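Tetratricopeptide TPR_2 repeat protein (Thermobaculum terrenum, PDB 5DJS) is a tetratricopeptide-repeat protein that joins an N-terminal array of helical repeats to a GT-B glycosyltransferase-like region of family 41, modelled here with uridine-5'-diphosphate. Local coordinates at residues S199-S204 with L248-L253. The protein carries 1 engineered substitution. Numbering follows the deposited sequence.
Sequences SNDPRS and LGMHRL
N200 and R252 meet where two loops of a parallel sheet come together, a worked example of one amide side chain joining the loops after two strands that flank a third, 163-169. With CG anti to the backbone N (chi1 -167°), the N200 amide is carried across to the backbone carbonyls of M250 and H251 and lies at the edge of the R252 guanidinium, the two planes 55° apart. Its CG is 3.6 Å from M250 O and 3.5 Å from R252 NE. The R252 chain, bent at chi2 and chi3, crosses the asparagine at about a right angle; R252 NH1 forms a salt bridge with D226 and NH2 a hydrogen bond to L224 O. M250 SD lies beside D201 OD2, the two side chains crossing at about a right angle. That carboxylate is held from its own loop: R203 grips it side-on, NE to D201 OD1 at 2.9 Å and NH2 to D201 OD2 at 3.1 Å, while the R203 backbone N closes an Asx turn on OD1 from the opposite face. M250, centre of an inverse gamma turn, gives its backbone N to E171. Both loops, following strands 193-199 and 240-243, belong to the Rossmann-like alpha/beta architecture of a GT-B fold.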
ATOM      1  N   SER A 199       2.628  11.856  12.438  1.00 40.62           N
ATOM      2  CA  SER A 199       3.154  11.847  11.050  1.00 37.63           C
ATOM      3  C   SER A 199       4.618  11.440  11.028  1.00 36.54           C
ATOM      4  O   SER A 199       5.488  12.180  11.504  1.00 35.55           O
ATOM      5  CB  SER A 199       3.008  13.237  10.402  1.00 38.21           C
ATOM      6  OG  SER A 199       3.625  13.316   9.117  1.00 36.35           O
ATOM      7  N   ASN A 200       4.890  10.289  10.433  1.00 38.51           N
ATOM      8  CA  ASN A 200       6.248   9.725  10.383  1.00 42.06           C
ATOM      9  C   ASN A 200       7.019   9.964   9.057  1.00 44.58           C
ATOM     10  O   ASN A 200       7.884   9.158   8.670  1.00 45.75           O
ATOM     11  CB  ASN A 200       6.173   8.222  10.699  1.00 40.66           C
ATOM     12  CG  ASN A 200       7.530   7.602  10.981  1.00 39.40           C
ATOM     13  OD1 ASN A 200       7.724   6.409  10.774  1.00 39.97           O
ATOM     14  ND2 ASN A 200       8.472   8.405  11.458  1.00 37.97           N
ATOM     15  N   ASP A 201       6.713  11.069   8.377  1.00 45.63           N
ATOM     16  CA  ASP A 201       7.407  11.444   7.152  1.00 50.29           C
ATOM     17  C   ASP A 201       7.260  12.955   6.984  1.00 52.88           C
ATOM     18  O   ASP A 201       6.184  13.488   7.252  1.00 52.97           O
ATOM     19  CB  ASP A 201       6.800  10.690   5.978  1.00 53.68           C
ATOM     20  CG  ASP A 201       7.568  10.874   4.696  1.00 55.20           C
ATOM     21  OD1 ASP A 201       7.341  11.881   3.989  1.00 56.06           O
ATOM     22  OD2 ASP A 201       8.377   9.984   4.376  1.00 56.31           O
ATOM     23  N   PRO A 202       8.342  13.651   6.576  1.00 53.37           N
ATOM     24  CA  PRO A 202       8.289  15.117   6.471  1.00 52.06           C
ATOM     25  C   PRO A 202       7.410  15.690   5.355  1.00 53.43           C
ATOM     26  O   PRO A 202       6.990  16.840   5.465  1.00 55.97           O
ATOM     27  CB  PRO A 202       9.754  15.524   6.254  1.00 51.92           C
ATOM     28  CG  PRO A 202      10.461  14.295   5.829  1.00 52.44           C
ATOM     29  CD  PRO A 202       9.700  13.121   6.345  1.00 52.87           C
ATOM     30  N   ARG A 203       7.153  14.928   4.291  1.00 53.08           N
ATOM     31  CA  ARG A 203       6.330  15.429   3.186  1.00 51.47           C
ATOM     32  C   ARG A 203       4.970  15.914   3.699  1.00 51.56           C
ATOM     33  O   ARG A 203       4.212  15.155   4.314  1.00 47.23           O
ATOM     34  CB  ARG A 203       6.127  14.362   2.106  1.00 50.96           C
ATOM     35  CG  ARG A 203       7.302  14.205   1.166  1.00 48.61           C
ATOM     36  CD  ARG A 203       7.156  12.959   0.317  1.00 48.89           C
ATOM     37  NE  ARG A 203       7.382  11.739   1.099  1.00 48.88           N
ATOM     38  CZ  ARG A 203       7.509  10.511   0.588  1.00 47.26           C
ATOM     39  NH1 ARG A 203       7.436  10.302  -0.727  1.00 46.92           N
ATOM     40  NH2 ARG A 203       7.715   9.473   1.399  1.00 44.85           N
ATOM     41  N   SER A 204       4.692  17.191   3.448  1.00 53.15           N
ATOM     42  CA  SER A 204       3.476  17.846   3.909  1.00 52.04           C
ATOM     43  C   SER A 204       2.841  18.599   2.738  1.00 54.46           C
ATOM     44  O   SER A 204       3.271  19.708   2.387  1.00 60.62           O
ATOM     45  CB  SER A 204       3.803  18.789   5.071  1.00 50.62           C
ATOM     46  OG  SER A 204       2.642  19.398   5.608  1.00 49.06           O
ATOM     47  N   LEU A 248       4.278  -2.076   4.657  1.00 43.73           N
ATOM     48  CA  LEU A 248       4.314  -1.470   3.324  1.00 44.38           C
ATOM     49  C   LEU A 248       4.805  -0.036   3.368  1.00 43.74           C
ATOM     50  O   LEU A 248       5.130   0.511   2.330  1.00 48.06           O
ATOM     51  CB  LEU A 248       2.919  -1.418   2.681  1.00 45.56           C
ATOM     52  CG  LEU A 248       2.211  -2.684   2.219  1.00 46.80           C
ATOM     53  CD1 LEU A 248       0.733  -2.454   1.947  1.00 46.67           C
ATOM     54  CD2 LEU A 248       2.909  -3.298   1.022  1.00 48.60           C
ATOM     55  N   GLY A 249       4.823   0.593   4.535  1.00 42.16           N
ATOM     56  CA  GLY A 249       5.074   2.024   4.608  1.00 42.51           C
ATOM     57  C   GLY A 249       6.102   2.366   5.641  1.00 41.86           C
ATOM     58  O   GLY A 249       6.669   1.489   6.273  1.00 40.35           O
ATOM     59  N   MET A 250       6.318   3.658   5.830  1.00 45.67           N
ATOM     60  CA  MET A 250       7.237   4.142   6.844  1.00 50.16           C
ATOM     61  C   MET A 250       6.586   4.019   8.231  1.00 48.70           C
ATOM     62  O   MET A 250       6.195   4.999   8.857  1.00 47.22           O
ATOM     63  CB  MET A 250       7.654   5.574   6.530  1.00 56.78           C
ATOM     64  CG  MET A 250       8.395   5.700   5.209  1.00 62.96           C
ATOM     65  SD  MET A 250       9.469   7.142   5.198  1.00 78.77           S
ATOM     66  CE  MET A 250      10.803   6.563   6.267  1.00 76.48           C
ATOM     67  N   HIS A 251       6.501   2.777   8.694  1.00 47.73           N
ATOM     68  CA  HIS A 251       5.830   2.423   9.945  1.00 45.40           C
ATOM     69  C   HIS A 251       6.678   2.815  11.154  1.00 44.71           C
ATOM     70  O   HIS A 251       7.810   3.313  11.010  1.00 40.99           O
ATOM     71  CB  HIS A 251       5.559   0.908   9.980  1.00 44.58           C
ATOM     72  CG  HIS A 251       6.803   0.067   9.968  1.00 44.35           C
ATOM     73  ND1 HIS A 251       7.165  -0.704   8.885  1.00 45.84           N
ATOM     74  CD2 HIS A 251       7.777  -0.102  10.888  1.00 41.49           C
ATOM     75  CE1 HIS A 251       8.302  -1.323   9.144  1.00 45.00           C
ATOM     76  NE2 HIS A 251       8.691  -0.976  10.356  1.00 46.51           N
ATOM     77  N   ARG A 252       6.129   2.541  12.335  1.00 42.68           N
ATOM     78  CA  ARG A 252       6.803   2.812  13.590  1.00 43.12           C
ATOM     79  C   ARG A 252       6.496   1.694  14.589  1.00 42.86           C
ATOM     80  O   ARG A 252       6.119   1.939  15.730  1.00 44.83           O
ATOM     81  CB  ARG A 252       6.362   4.198  14.086  1.00 42.79           C
ATOM     82  CG  ARG A 252       7.446   5.050  14.713  1.00 42.68           C
ATOM     83  CD  ARG A 252       8.675   5.165  13.828  1.00 42.00           C
ATOM     84  NE  ARG A 252       9.225   6.508  13.838  1.00 40.30           N
ATOM     85  CZ  ARG A 252       9.949   7.052  14.804  1.00 37.60           C
ATOM     86  NH1 ARG A 252      10.242   6.390  15.912  1.00 36.07           N
ATOM     87  NH2 ARG A 252      10.377   8.296  14.638  1.00 39.85           N
ATOM     88  N   LEU A 253       6.726   0.465  14.144  1.00 41.55           N
ATOM     89  CA  LEU A 253       6.274  -0.736  14.826  1.00 43.20           C
ATOM     90  C   LEU A 253       7.148  -1.098  16.007  1.00 46.87           C
ATOM     91  O   LEU A 253       6.734  -1.884  16.852  1.00 49.72           O
ATOM     92  CB  LEU A 253       6.232  -1.923  13.863  1.00 43.45           C
ATOM     93  CG  LEU A 253       5.131  -1.905  12.799  1.00 43.87           C
ATOM     94  CD1 LEU A 253       5.451  -2.882  11.673  1.00 42.93           C
ATOM     95  CD2 LEU A 253       3.774  -2.226  13.406  1.00 42.85           C
TER